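PDB 3KHP: MaoC family protein from Mycobacterium tuberculosis H37Rv, which probably acts as a double hot dog (R)-specific hydratase 2, interconverting 3-hydroxyacyl and enoyl thioesters. Local coordinates for residues A[182-187]-A[274-279]; A[177-182]-A[303-308]; A[104-109]-A[255-260]; A[284-289]-A[297-302]; A[189-194]-A[270-275]. One frame throughout, in Å; residues are numbered along the deposited sequence. Where two conformers were deposited one is given.

Contact 1: A[182-187]-A[274-279]; sequences PDRHPD and VIWRTE
Pro186 lies over one face of the Trp276 indole, while the Arg184 carbonyl meets the indole edge. Strand 274-279 belongs to the sheet of the MaoC-like hot dog fold, and loop 182-187 wraps along it before strand 188-192 begins. The CA of Pro186 makes a CH-pi contact, 3.6 Å from the centroid of the five-membered ring of Trp276. In the ring plane, Trp276 NE1 donates to Arg184 O at 3.2 Å, an almost straight bond of 170°. The donor stands above the carbonyl plane. Pro182 CG packs 4.1 Å from Trp276 CD1, and Phe181 meets the indole edge-to-face. The guanidinium of Arg184 is turned 73° from the indole, with CD1 over one of its faces. It forms a salt bridge to Asp187. That carboxylate sits beside its own backbone N (chi1 -63°), close to strand 274-279. In the conformer given, the Arg277 guanidinium pairs with Glu245. The backbone N of Arg277 donates to the anti lone pair of Asp187 OD2 at 2.6 Å.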
# COMPACT_ATOMS: atom_id res chain seq x y z
N PRO A 182 -1.54 -29.95 20.54
CA PRO A 182 -2.16 -30.51 21.73
C PRO A 182 -3.61 -30.85 21.50
O PRO A 182 -4.29 -30.16 20.73
CB PRO A 182 -2.06 -29.37 22.74
CG PRO A 182 -0.89 -28.58 22.30
CD PRO A 182 -0.87 -28.67 20.81
N ASP A 183 -4.06 -31.91 22.15
CA ASP A 183 -5.46 -32.32 22.05
C ASP A 183 -6.25 -31.59 23.13
O ASP A 183 -6.56 -32.16 24.20
CB ASP A 183 -5.61 -33.83 22.18
CG ASP A 183 -7.06 -34.28 22.09
OD1 ASP A 183 -7.87 -33.63 21.39
OD2 ASP A 183 -7.41 -35.29 22.74
N ARG A 184 -6.56 -30.33 22.83
CA ARG A 184 -7.43 -29.47 23.65
C ARG A 184 -7.84 -28.26 22.83
O ARG A 184 -7.44 -28.10 21.67
CB ARG A 184 -6.72 -29.02 24.93
CG ARG A 184 -5.50 -28.16 24.70
CD ARG A 184 -4.66 -28.10 25.96
NE ARG A 184 -3.31 -27.60 25.69
CZ ARG A 184 -3.02 -26.32 25.51
NH1 ARG A 184 -1.77 -25.92 25.27
NH2 ARG A 184 -3.99 -25.42 25.56
N HIS A 185 -8.66 -27.41 23.44
CA HIS A 185 -9.09 -26.18 22.79
C HIS A 185 -7.90 -25.24 22.70
O HIS A 185 -7.03 -25.25 23.56
CB HIS A 185 -10.22 -25.50 23.56
CG HIS A 185 -11.54 -26.20 23.45
ND1 HIS A 185 -12.56 -26.02 24.37
CD2 HIS A 185 -12.01 -27.10 22.55
CE1 HIS A 185 -13.60 -26.75 24.02
NE2 HIS A 185 -13.29 -27.42 22.92
N PRO A 186 -7.86 -24.41 21.65
CA PRO A 186 -6.80 -23.41 21.58
C PRO A 186 -6.79 -22.47 22.80
O PRO A 186 -7.82 -22.16 23.35
CB PRO A 186 -7.11 -22.64 20.30
CG PRO A 186 -8.47 -23.05 19.87
CD PRO A 186 -8.80 -24.34 20.52
N ASP A 187 -5.60 -22.05 23.20
CA ASP A 187 -5.45 -21.08 24.24
C ASP A 187 -5.97 -19.70 23.81
O ASP A 187 -6.39 -18.90 24.64
CB ASP A 187 -3.95 -21.00 24.63
CG ASP A 187 -3.43 -22.32 25.20
OD1 ASP A 187 -4.20 -23.00 25.90
OD2 ASP A 187 -2.26 -22.69 24.96
N VAL A 274 -5.68 -19.52 15.47
CA VAL A 274 -5.85 -20.31 16.68
C VAL A 274 -4.50 -20.77 17.17
O VAL A 274 -3.71 -21.33 16.44
CB VAL A 274 -6.79 -21.53 16.48
CG1 VAL A 274 -8.21 -21.07 16.52
CG2 VAL A 274 -6.49 -22.29 15.18
N ILE A 275 -4.25 -20.50 18.44
CA ILE A 275 -2.92 -20.61 18.98
C ILE A 275 -2.95 -21.53 20.21
O ILE A 275 -3.94 -21.57 20.94
CB ILE A 275 -2.40 -19.23 19.38
CG1 ILE A 275 -2.47 -18.25 18.18
CG2 ILE A 275 -0.98 -19.33 19.93
CD1 ILE A 275 -2.15 -16.79 18.54
N TRP A 276 -1.86 -22.27 20.41
CA TRP A 276 -1.68 -23.13 21.57
C TRP A 276 -0.31 -22.88 22.11
O TRP A 276 0.67 -23.11 21.38
CB TRP A 276 -1.73 -24.62 21.17
CG TRP A 276 -3.05 -25.15 20.77
CD1 TRP A 276 -3.91 -25.85 21.55
CD2 TRP A 276 -3.66 -25.06 19.49
NE1 TRP A 276 -5.03 -26.20 20.84
CE2 TRP A 276 -4.90 -25.72 19.56
CE3 TRP A 276 -3.29 -24.48 18.28
CZ2 TRP A 276 -5.76 -25.80 18.49
CZ3 TRP A 276 -4.15 -24.58 17.21
CH2 TRP A 276 -5.36 -25.23 17.31
N ARG A 277 -0.23 -22.41 23.36
CA ARG A 277 1.05 -22.29 24.05
C ARG A 277 1.51 -23.69 24.45
O ARG A 277 0.78 -24.43 25.10
CB ARG A 277 0.95 -21.39 25.28
CG ARG A 277 0.80 -19.92 24.93
CD ARG A 277 0.57 -19.07 26.16
NE ARG A 277 0.61 -17.65 25.85
CZ ARG A 277 -0.45 -16.93 25.50
NH1 ARG A 277 -1.65 -17.49 25.43
NH2 ARG A 277 -0.31 -15.64 25.24
N THR A 278 2.70 -24.06 24.05
CA THR A 278 3.14 -25.42 24.30
C THR A 278 4.23 -25.51 25.34
O THR A 278 4.26 -26.42 26.11
CB THR A 278 3.60 -26.13 22.98
OG1 THR A 278 4.71 -25.42 22.43
CG2 THR A 278 2.47 -26.18 21.98
N GLU A 279 5.13 -24.56 25.37
CA GLU A 279 6.34 -24.71 26.15
C GLU A 279 6.88 -23.31 26.27
O GLU A 279 6.83 -22.55 25.31
CB GLU A 279 7.31 -25.60 25.36
CG GLU A 279 8.75 -25.71 25.89
CD GLU A 279 9.65 -26.45 24.91
OE1 GLU A 279 9.18 -27.46 24.33
OE2 GLU A 279 10.81 -26.03 24.71

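Contact 2: A[177-182]-A[303-308]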
# COMPACT_ATOMS: atom_id res chain seq x y z
N ALA A 177 9.28 -33.22 10.32
CA ALA A 177 8.20 -33.53 11.27
C ALA A 177 7.22 -32.36 11.36
O ALA A 177 7.64 -31.21 11.55
CB ALA A 177 8.78 -33.84 12.67
N ALA A 178 5.93 -32.67 11.22
CA ALA A 178 4.88 -31.68 11.45
C ALA A 178 4.84 -31.37 12.95
O ALA A 178 5.15 -32.25 13.76
CB ALA A 178 3.52 -32.21 10.98
N PRO A 179 4.48 -30.13 13.33
CA PRO A 179 4.36 -29.83 14.76
C PRO A 179 3.20 -30.56 15.40
O PRO A 179 2.19 -30.83 14.75
CB PRO A 179 4.10 -28.32 14.79
CG PRO A 179 4.52 -27.81 13.46
CD PRO A 179 4.24 -28.94 12.51
N GLU A 180 3.39 -30.88 16.68
CA GLU A 180 2.39 -31.54 17.53
C GLU A 180 1.39 -30.47 17.98
O GLU A 180 1.78 -29.43 18.54
CB GLU A 180 3.10 -32.18 18.75
CG GLU A 180 2.27 -33.16 19.63
CD GLU A 180 2.73 -33.22 21.13
OE1 GLU A 180 1.93 -33.67 21.98
OE2 GLU A 180 3.88 -32.83 21.46
N PHE A 181 0.12 -30.73 17.72
CA PHE A 181 -0.95 -29.88 18.18
C PHE A 181 -1.61 -30.57 19.35
O PHE A 181 -2.17 -31.64 19.17
CB PHE A 181 -1.99 -29.63 17.08
CG PHE A 181 -1.56 -28.56 16.11
CD1 PHE A 181 -1.87 -27.22 16.35
CD2 PHE A 181 -0.80 -28.88 15.00
CE1 PHE A 181 -1.46 -26.24 15.47
CE2 PHE A 181 -0.39 -27.89 14.13
CZ PHE A 181 -0.72 -26.57 14.37
N PRO A 182 -1.54 -29.95 20.54
CA PRO A 182 -2.16 -30.51 21.73
C PRO A 182 -3.61 -30.85 21.50
O PRO A 182 -4.29 -30.16 20.73
CB PRO A 182 -2.06 -29.37 22.74
CG PRO A 182 -0.89 -28.58 22.30
CD PRO A 182 -0.87 -28.67 20.81
N ASP A 303 0.19 -26.22 10.38
CA ASP A 303 1.49 -26.54 10.93
C ASP A 303 2.26 -25.31 11.38
O ASP A 303 3.47 -25.25 11.24
CB ASP A 303 2.28 -27.36 9.93
CG ASP A 303 1.58 -28.67 9.55
OD1 ASP A 303 0.89 -29.30 10.39
OD2 ASP A 303 1.73 -29.07 8.40
N GLY A 304 1.56 -24.35 11.96
CA GLY A 304 2.20 -23.14 12.44
C GLY A 304 3.03 -23.39 13.67
O GLY A 304 2.60 -24.11 14.55
N ALA A 305 4.21 -22.79 13.72
CA ALA A 305 5.15 -22.95 14.82
C ALA A 305 5.76 -21.60 15.10
O ALA A 305 6.12 -20.88 14.16
CB ALA A 305 6.25 -23.97 14.44
N VAL A 306 5.86 -21.23 16.37
CA VAL A 306 6.29 -19.91 16.73
C VAL A 306 7.27 -20.02 17.87
O VAL A 306 7.04 -20.76 18.81
CB VAL A 306 5.13 -19.01 17.29
CG1 VAL A 306 5.52 -17.55 17.19
CG2 VAL A 306 3.87 -19.23 16.60
N GLU A 307 8.33 -19.25 17.79
CA GLU A 307 9.22 -19.07 18.92
C GLU A 307 9.13 -17.60 19.31
O GLU A 307 9.08 -16.72 18.44
CB GLU A 307 10.65 -19.46 18.57
CG GLU A 307 10.80 -20.94 18.26
CD GLU A 307 12.14 -21.31 17.67
OE1 GLU A 307 13.16 -20.69 18.02
OE2 GLU A 307 12.16 -22.23 16.84
N TYR A 308 9.07 -17.35 20.61
CA TYR A 308 8.91 -15.99 21.12
C TYR A 308 9.53 -15.82 22.52
O TYR A 308 9.74 -16.80 23.25
CB TYR A 308 7.43 -15.61 21.12
CG TYR A 308 6.60 -16.35 22.12
CD1 TYR A 308 6.26 -15.75 23.34
CD2 TYR A 308 6.16 -17.64 21.89
CE1 TYR A 308 5.50 -16.41 24.27
CE2 TYR A 308 5.40 -18.32 22.84
CZ TYR A 308 5.08 -17.68 24.04
OH TYR A 308 4.30 -18.29 25.01
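Asp303 packs against Pro179 and Phe181 where strand 298-308 of the MaoC-like hot dog sheet turns a corner. The loop 177-182, on its way to strand 188-192, passes over this corner. The contact is small and sits at the surface. The side chains of Asp303 and Pro179 cross at about a right angle. Asp303 CB lies 3.6 Å from Pro179 CD, and the Asp303 carbonyl oxygen is 3.5 Å from Pro179 CG. CG of Asp303 stands beside the backbone N (chi1 -59°), with OD1 on the Ala178 side. Ala178 CB approaches Asp303 OD1 at 4.0 Å. The carboxylate is held through its other oxygen, OD2, by a salt bridge to Arg260. The CA of Asp303 also meets the edge of the Phe181 ring, 3.9 Å from CE2. Next along the strand, Gly304 brings its backbone N to the same edge, near the ring plane and 4.0 Å from Phe181 CZ. Phe181 has further partners in Arg286, by cation-pi, and Trp276, edge-to-face. Ala305 ends the contact: its CB lies 4.3 Å from Pro179 CG.

Contact 3: A[104-109]-A[255-260]; sequences QGIRLH and TSIAAR
Ile106 and Ile257 form an antiparallel hydrogen-bonded pair, with Ile106 N donating to Ile257 O at 2.9 Å. Their side chains share one face of the sheet with those of Gln104 and Ala259. Ile106 has CG1 between its backbone N and carbonyl carbon (chi1 68°), against the backbone N and O of Ile257. Ile106 CD1 and Ile257 CD1 end 4.2 Å apart. On this face helix 231-245 covers the strands through Tyr235, whose hydroxyl also bonds to Ile257 O. A bend at chi2 (70°) carries the Gln104 amide away from strand 255-260. Gln104 NE2 reaches Gly105 O at 3.1 Å, and its OE1 pairs with Thr158.

The other face carries Arg107, Ser256 and Ala258. Arg107 starts extended and then bends at chi3 (-59°), which lays the guanidinium over Ser256. Ser256 CB lies 3.6 Å above the Arg107 guanidinium plane, toward its rim. The ionic partner of Arg107 is Glu307 on strand 298-308, beyond strand 255-260. Thr255 and Ser256 are both opposed by Glu307 in a classic beta bulge. At the strand end, Leu108 N donates to Thr255 O at 2.7 Å. The pairing joins the N-terminal and MaoC-like halves in one sheet, consistent with a double hot dog fold. The chemistry implies a join made mainly by backbone bonds, largely apolar on the helix side, apart from Gln104 and the Tyr235 hydroxyl, and charged on the other.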
# COMPACT_ATOMS: atom_id res chain seq x y z
N GLN A 104 6.50 -21.32 4.45
CA GLN A 104 7.41 -20.19 4.66
C GLN A 104 7.83 -20.08 6.12
O GLN A 104 6.99 -20.13 7.02
CB GLN A 104 6.75 -18.88 4.24
CG GLN A 104 7.62 -17.64 4.40
CD GLN A 104 8.74 -17.63 3.39
OE1 GLN A 104 8.50 -17.93 2.19
NE2 GLN A 104 9.97 -17.30 3.84
N GLY A 105 9.11 -19.89 6.36
CA GLY A 105 9.64 -19.69 7.70
C GLY A 105 10.47 -18.44 7.71
O GLY A 105 11.07 -18.06 6.67
N ILE A 106 10.48 -17.75 8.84
CA ILE A 106 11.38 -16.65 9.01
C ILE A 106 12.03 -16.80 10.38
O ILE A 106 11.46 -17.38 11.26
CB ILE A 106 10.69 -15.29 8.88
CG1 ILE A 106 9.74 -15.06 10.05
CG2 ILE A 106 9.95 -15.13 7.54
CD1 ILE A 106 9.12 -13.73 10.04
N ARG A 107 13.23 -16.30 10.56
CA ARG A 107 13.84 -16.26 11.88
C ARG A 107 14.54 -14.93 12.02
O ARG A 107 15.29 -14.55 11.12
CB ARG A 107 14.80 -17.45 12.07
CG ARG A 107 15.54 -17.48 13.38
CD ARG A 107 16.25 -18.84 13.65
NE ARG A 107 15.29 -19.94 13.66
CZ ARG A 107 14.67 -20.39 14.74
NH1 ARG A 107 14.90 -19.87 15.94
NH2 ARG A 107 13.79 -21.39 14.62
N LEU A 108 14.30 -14.22 13.11
CA LEU A 108 14.93 -12.91 13.32
C LEU A 108 15.94 -12.99 14.47
O LEU A 108 15.74 -13.70 15.44
CB LEU A 108 13.88 -11.84 13.61
CG LEU A 108 13.08 -11.23 12.42
CD1 LEU A 108 13.96 -10.49 11.38
CD2 LEU A 108 12.27 -12.31 11.76
N HIS A 109 17.03 -12.25 14.33
CA HIS A 109 18.11 -12.20 15.31
C HIS A 109 18.28 -10.82 15.89
O HIS A 109 19.02 -10.64 16.86
CB HIS A 109 19.39 -12.64 14.65
CG HIS A 109 19.30 -14.03 14.16
ND1 HIS A 109 19.41 -15.12 15.00
CD2 HIS A 109 18.99 -14.53 12.94
CE1 HIS A 109 19.22 -16.23 14.30
NE2 HIS A 109 18.97 -15.90 13.05
N THR A 255 10.47 -14.35 17.54
CA THR A 255 11.78 -14.78 17.03
C THR A 255 11.66 -15.54 15.69
O THR A 255 12.36 -15.23 14.72
CB THR A 255 12.47 -15.66 18.08
OG1 THR A 255 12.69 -14.86 19.24
CG2 THR A 255 13.84 -16.14 17.57
N SER A 256 10.78 -16.53 15.64
CA SER A 256 10.58 -17.29 14.41
C SER A 256 9.11 -17.58 14.19
O SER A 256 8.39 -17.74 15.15
CB SER A 256 11.34 -18.64 14.48
OG SER A 256 10.81 -19.46 15.53
N ILE A 257 8.71 -17.71 12.93
CA ILE A 257 7.36 -18.14 12.52
C ILE A 257 7.45 -19.02 11.26
O ILE A 257 8.10 -18.64 10.31
CB ILE A 257 6.48 -16.95 12.10
CG1 ILE A 257 6.42 -15.88 13.20
CG2 ILE A 257 5.08 -17.41 11.68
CD1 ILE A 257 5.90 -14.50 12.69
N ALA A 258 6.75 -20.14 11.26
CA ALA A 258 6.73 -21.04 10.13
C ALA A 258 5.32 -21.50 9.94
O ALA A 258 4.61 -21.76 10.94
CB ALA A 258 7.69 -22.32 10.37
N ALA A 259 4.91 -21.64 8.69
CA ALA A 259 3.62 -22.21 8.41
C ALA A 259 3.54 -22.80 7.00
O ALA A 259 4.30 -22.42 6.12
CB ALA A 259 2.52 -21.19 8.62
N ARG A 260 2.59 -23.71 6.83
CA ARG A 260 2.28 -24.34 5.56
C ARG A 260 1.01 -23.76 4.93
O ARG A 260 -0.00 -23.67 5.60
CB ARG A 260 2.10 -25.85 5.76
CG ARG A 260 1.93 -26.64 4.46
CD ARG A 260 2.30 -28.13 4.66
NE ARG A 260 1.50 -28.78 5.69
CZ ARG A 260 0.30 -29.34 5.50
NH1 ARG A 260 -0.29 -29.33 4.32
NH2 ARG A 260 -0.32 -29.92 6.52

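Contact 4: A[284-289]-A[297-302]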
# COMPACT_ATOMS: atom_id res chain seq x y z
N VAL A 284 2.23 -23.31 18.83
CA VAL A 284 1.83 -23.78 17.53
C VAL A 284 0.53 -23.10 17.16
O VAL A 284 -0.17 -22.61 18.04
CB VAL A 284 1.69 -25.34 17.48
CG1 VAL A 284 3.05 -25.98 17.68
CG2 VAL A 284 0.67 -25.86 18.50
N PHE A 285 0.22 -23.07 15.87
CA PHE A 285 -1.00 -22.41 15.42
C PHE A 285 -1.54 -22.86 14.08
O PHE A 285 -0.86 -23.49 13.29
CB PHE A 285 -0.80 -20.87 15.39
CG PHE A 285 0.05 -20.40 14.23
CD1 PHE A 285 -0.55 -19.97 13.05
CD2 PHE A 285 1.43 -20.41 14.31
CE1 PHE A 285 0.23 -19.52 11.97
CE2 PHE A 285 2.21 -19.98 13.25
CZ PHE A 285 1.61 -19.54 12.07
N ARG A 286 -2.79 -22.50 13.83
CA ARG A 286 -3.36 -22.52 12.50
C ARG A 286 -4.07 -21.22 12.26
O ARG A 286 -4.50 -20.56 13.21
CB ARG A 286 -4.38 -23.62 12.35
CG ARG A 286 -3.83 -24.99 12.46
CD ARG A 286 -4.85 -26.05 11.98
NE ARG A 286 -5.50 -26.68 13.11
CZ ARG A 286 -5.11 -27.83 13.69
NH1 ARG A 286 -4.07 -28.53 13.24
NH2 ARG A 286 -5.80 -28.27 14.72
N THR A 287 -4.23 -20.89 10.98
CA THR A 287 -5.15 -19.84 10.57
C THR A 287 -6.24 -20.45 9.70
O THR A 287 -5.94 -21.27 8.87
CB THR A 287 -4.38 -18.76 9.87
OG1 THR A 287 -3.34 -18.32 10.75
CG2 THR A 287 -5.28 -17.60 9.52
N GLU A 288 -7.48 -20.03 9.91
CA GLU A 288 -8.64 -20.58 9.22
C GLU A 288 -9.60 -19.48 8.85
O GLU A 288 -9.56 -18.41 9.42
CB GLU A 288 -9.45 -21.54 10.12
CG GLU A 288 -8.67 -22.38 11.10
CD GLU A 288 -9.53 -23.14 12.16
OE1 GLU A 288 -10.56 -22.62 12.67
OE2 GLU A 288 -9.13 -24.28 12.48
N VAL A 289 -10.53 -19.79 7.97
CA VAL A 289 -11.63 -18.91 7.67
C VAL A 289 -12.90 -19.63 8.07
O VAL A 289 -13.21 -20.67 7.49
CB VAL A 289 -11.73 -18.61 6.19
CG1 VAL A 289 -12.97 -17.76 5.90
CG2 VAL A 289 -10.45 -17.97 5.72
N ALA A 297 -14.86 -24.95 9.09
CA ALA A 297 -13.79 -23.98 8.85
C ALA A 297 -12.82 -24.49 7.79
O ALA A 297 -12.57 -25.68 7.72
CB ALA A 297 -13.03 -23.69 10.15
N ARG A 298 -12.29 -23.59 6.98
CA ARG A 298 -11.31 -23.91 5.96
C ARG A 298 -9.96 -23.56 6.58
O ARG A 298 -9.73 -22.40 6.96
CB ARG A 298 -11.57 -23.04 4.71
CG ARG A 298 -10.72 -23.34 3.52
CD ARG A 298 -10.49 -22.15 2.58
NE ARG A 298 -11.71 -21.40 2.45
CZ ARG A 298 -11.81 -20.11 2.12
NH1 ARG A 298 -10.76 -19.38 1.79
NH2 ARG A 298 -13.00 -19.58 2.10
N VAL A 299 -9.07 -24.54 6.72
CA VAL A 299 -7.76 -24.23 7.24
C VAL A 299 -6.96 -23.63 6.11
O VAL A 299 -6.90 -24.22 5.04
CB VAL A 299 -7.08 -25.46 7.79
CG1 VAL A 299 -5.70 -25.11 8.22
CG2 VAL A 299 -7.88 -26.04 8.95
N VAL A 300 -6.36 -22.46 6.30
CA VAL A 300 -5.54 -21.84 5.22
C VAL A 300 -4.07 -21.80 5.52
O VAL A 300 -3.26 -21.79 4.60
CB VAL A 300 -6.08 -20.46 4.82
CG1 VAL A 300 -7.47 -20.59 4.29
CG2 VAL A 300 -6.06 -19.47 6.00
N LEU A 301 -3.71 -21.76 6.81
CA LEU A 301 -2.32 -21.95 7.28
C LEU A 301 -2.35 -23.05 8.31
O LEU A 301 -3.14 -23.02 9.26
CB LEU A 301 -1.70 -20.73 7.95
CG LEU A 301 -1.54 -19.42 7.18
CD1 LEU A 301 -0.94 -18.35 8.13
CD2 LEU A 301 -0.68 -19.61 5.90
N ASP A 302 -1.47 -24.02 8.13
CA ASP A 302 -1.42 -25.18 8.98
C ASP A 302 0.02 -25.33 9.42
O ASP A 302 0.92 -24.65 8.92
CB ASP A 302 -1.90 -26.43 8.23
CG ASP A 302 -2.58 -27.48 9.16
OD1 ASP A 302 -2.28 -27.51 10.36
OD2 ASP A 302 -3.38 -28.30 8.67
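Leu301 runs alongside Thr287 in the same direction, in the tightly packed part of this contact. Leu301 CD1 comes within 3.6 Å of Thr287 OG1. Thr287 holds OG1 beside its own backbone N (chi1 -55°), and this hydroxyl hydrogen-bonds to Thr273 on the next strand. Leu301 CD1 also meets the edge of the Phe285 ring, 4.2 Å from CE1. Helix 231-245 covers this face, with Ala238 touching both Thr287 and Leu301. Farther along the same face, Val289 CG2 lies over one face of the Arg298 guanidinium, whose NH2 forms a salt bridge with Glu269.

The strands form a beta hairpin in the MaoC-like hot dog sheet, and a classic beta bulge interrupts their pairing. Thr287 is opposed by two residues, Val300 and Leu301, and its carbonyl oxygen accepts two bonds. Val300 N donates at 2.9 Å to Thr287 O, and Leu301 N bonds to Thr287 O at 3.1 Å. The register shifts by one residue here, and the chain turns a corner at Leu301.

The other face is looser and more open to solvent. Arg286 and Asp302 run alongside each other with guanidinium and carboxylate planes 89° apart. Asp302 OD1 lies at the guanidinium edge, in a salt bridge of 3.5 Å to Arg286 NH1. The same guanidinium makes a cation-pi contact with Phe181. Toward the hairpin end, exposed Ala297 puts CB 3.7 Å from Glu288 OE1.

Contact 5: A[189-194]-A[270-275]; sequences RIDMPT and TLSTVI
In the conformer given, Arg189 lays its guanidinium over Val274, with Val274 CG1 3.4 Å above the centre of the plane. The arginine chain runs extended and bends at chi3 (-78°), which turns the flat group over the methyl. Ser272 CB meets the guanidinium edge. On the same face, Ser272 OG donates to Asp191 OD1; the modelled length of 2.4 Å is doubtful. Asp191 brings its carboxylate there with CG beside the backbone N (chi1 -72°).

The antiparallel backbone positions these groups. Ile190 pairs with Thr273 and Met192 with Leu271, each by two hydrogen bonds. A water lies on the opposite face, where Ile190 and Thr273 point. It donates to Ile190 O at 2.8 Å and Leu271 O at 2.6 Å, and accepts from Thr273 OG1 at 2.7 Å. Farther along, Thr194 CG2 packs 3.6 Å from Leu271 CD1. Thr194 OG1 is held by Glu269 O and Gly268 N. A second water joins Thr194 N to Thr270 OG1.

Within the chain, 188-192 is an outermost strand of the hot dog sheet. Helix 231-245 packs against Ile190 and Met192, and strand 282-289 flanks 271-275 on its other side.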
# COMPACT_ATOMS: atom_id res chain seq x y z
N ARG A 189 -7.85 -17.44 20.26
CA ARG A 189 -8.34 -17.28 18.91
C ARG A 189 -8.37 -15.78 18.59
O ARG A 189 -9.13 -15.04 19.20
CB ARG A 189 -9.74 -17.89 18.77
CG ARG A 189 -10.21 -18.02 17.33
CD ARG A 189 -11.63 -18.56 17.24
NE ARG A 189 -11.67 -20.00 17.45
CZ ARG A 189 -11.60 -20.90 16.47
NH1 ARG A 189 -11.49 -20.51 15.20
NH2 ARG A 189 -11.64 -22.20 16.77
N ILE A 190 -7.52 -15.37 17.64
CA ILE A 190 -7.42 -13.99 17.24
C ILE A 190 -7.95 -13.85 15.82
O ILE A 190 -7.35 -14.34 14.89
CB ILE A 190 -6.00 -13.49 17.30
CG1 ILE A 190 -5.36 -13.95 18.60
CG2 ILE A 190 -5.94 -11.94 17.12
CD1 ILE A 190 -6.05 -13.46 19.84
N ASP A 191 -9.12 -13.22 15.70
CA ASP A 191 -9.70 -12.88 14.42
C ASP A 191 -9.12 -11.60 13.86
O ASP A 191 -9.01 -10.59 14.55
CB ASP A 191 -11.20 -12.71 14.55
CG ASP A 191 -11.91 -14.02 14.74
OD1 ASP A 191 -11.26 -15.06 14.59
OD2 ASP A 191 -13.12 -14.02 15.07
N MET A 192 -8.75 -11.64 12.58
CA MET A 192 -8.27 -10.46 11.89
C MET A 192 -9.02 -10.35 10.58
O MET A 192 -8.96 -11.24 9.73
CB MET A 192 -6.78 -10.55 11.64
CG MET A 192 -5.92 -10.52 12.87
SD MET A 192 -5.74 -8.88 13.54
CE MET A 192 -4.41 -9.19 14.74
N PRO A 193 -9.75 -9.28 10.40
CA PRO A 193 -10.46 -9.17 9.13
C PRO A 193 -9.51 -8.75 8.04
O PRO A 193 -8.43 -8.28 8.34
CB PRO A 193 -11.52 -8.09 9.40
CG PRO A 193 -11.07 -7.36 10.53
CD PRO A 193 -10.20 -8.27 11.38
N THR A 194 -9.92 -8.94 6.79
CA THR A 194 -9.16 -8.43 5.69
C THR A 194 -10.10 -7.66 4.82
O THR A 194 -11.30 -7.85 4.90
CB THR A 194 -8.49 -9.56 4.88
OG1 THR A 194 -9.50 -10.28 4.18
CG2 THR A 194 -7.73 -10.48 5.78
N THR A 270 -12.25 -13.18 6.77
CA THR A 270 -11.70 -12.97 8.08
C THR A 270 -10.85 -14.12 8.43
O THR A 270 -11.28 -15.26 8.34
CB THR A 270 -12.81 -12.78 9.12
OG1 THR A 270 -13.48 -11.54 8.88
CG2 THR A 270 -12.25 -12.77 10.53
N LEU A 271 -9.62 -13.82 8.83
CA LEU A 271 -8.66 -14.81 9.20
C LEU A 271 -8.60 -15.03 10.73
O LEU A 271 -8.18 -14.13 11.49
CB LEU A 271 -7.30 -14.42 8.62
CG LEU A 271 -7.23 -14.39 7.10
CD1 LEU A 271 -6.06 -13.58 6.64
CD2 LEU A 271 -7.20 -15.78 6.48
N SER A 272 -8.99 -16.24 11.17
CA SER A 272 -8.90 -16.68 12.59
C SER A 272 -7.66 -17.46 12.89
O SER A 272 -7.57 -18.62 12.50
CB SER A 272 -10.03 -17.65 12.96
OG SER A 272 -11.23 -16.99 13.12
N THR A 273 -6.76 -16.89 13.67
CA THR A 273 -5.55 -17.57 14.05
C THR A 273 -5.70 -18.20 15.44
O THR A 273 -5.85 -17.50 16.44
CB THR A 273 -4.40 -16.63 13.99
OG1 THR A 273 -4.32 -16.14 12.67
CG2 THR A 273 -3.13 -17.34 14.31
N VAL A 274 -5.68 -19.52 15.47
CA VAL A 274 -5.85 -20.31 16.68
C VAL A 274 -4.50 -20.77 17.17
O VAL A 274 -3.71 -21.33 16.44
CB VAL A 274 -6.79 -21.53 16.48
CG1 VAL A 274 -8.21 -21.07 16.52
CG2 VAL A 274 -6.49 -22.29 15.18
N ILE A 275 -4.25 -20.50 18.44
CA ILE A 275 -2.92 -20.61 18.98
C ILE A 275 -2.95 -21.53 20.21
O ILE A 275 -3.94 -21.57 20.94
CB ILE A 275 -2.40 -19.23 19.38
CG1 ILE A 275 -2.47 -18.25 18.18
CG2 ILE A 275 -0.98 -19.33 19.93
CD1 ILE A 275 -2.15 -16.79 18.54
O HOH W 1 -5.88 -13.90 12.60
O HOH W 2 -12.85 -9.73 7.00

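How the contacts relate
All five contacts reach one antiparallel sheet; contacts 1 and 2 bring a loop against it. Contact 5 pairs its outermost strand with 271-279, and contact 1 continues along that strand, sharing Val274 and Ile275. Contact 4 is next across the sheet: Arg286 O is 2.8 Å from Val274 N. Its centre is about 9 Å from that of contact 5. Contacts 1 and 2 share Pro182 and meet where Trp276 CZ3 lies 3.6 Å from Phe181 CD1. Contact 2 reaches contact 3 through two salt bridges, Asp303 OD2 to Arg260 NE at 2.7 Å and Glu307 OE1 to Arg107 NH1 at 2.8 Å. Contacts 1 and 3 do not touch; their centres are about 19 Å apart.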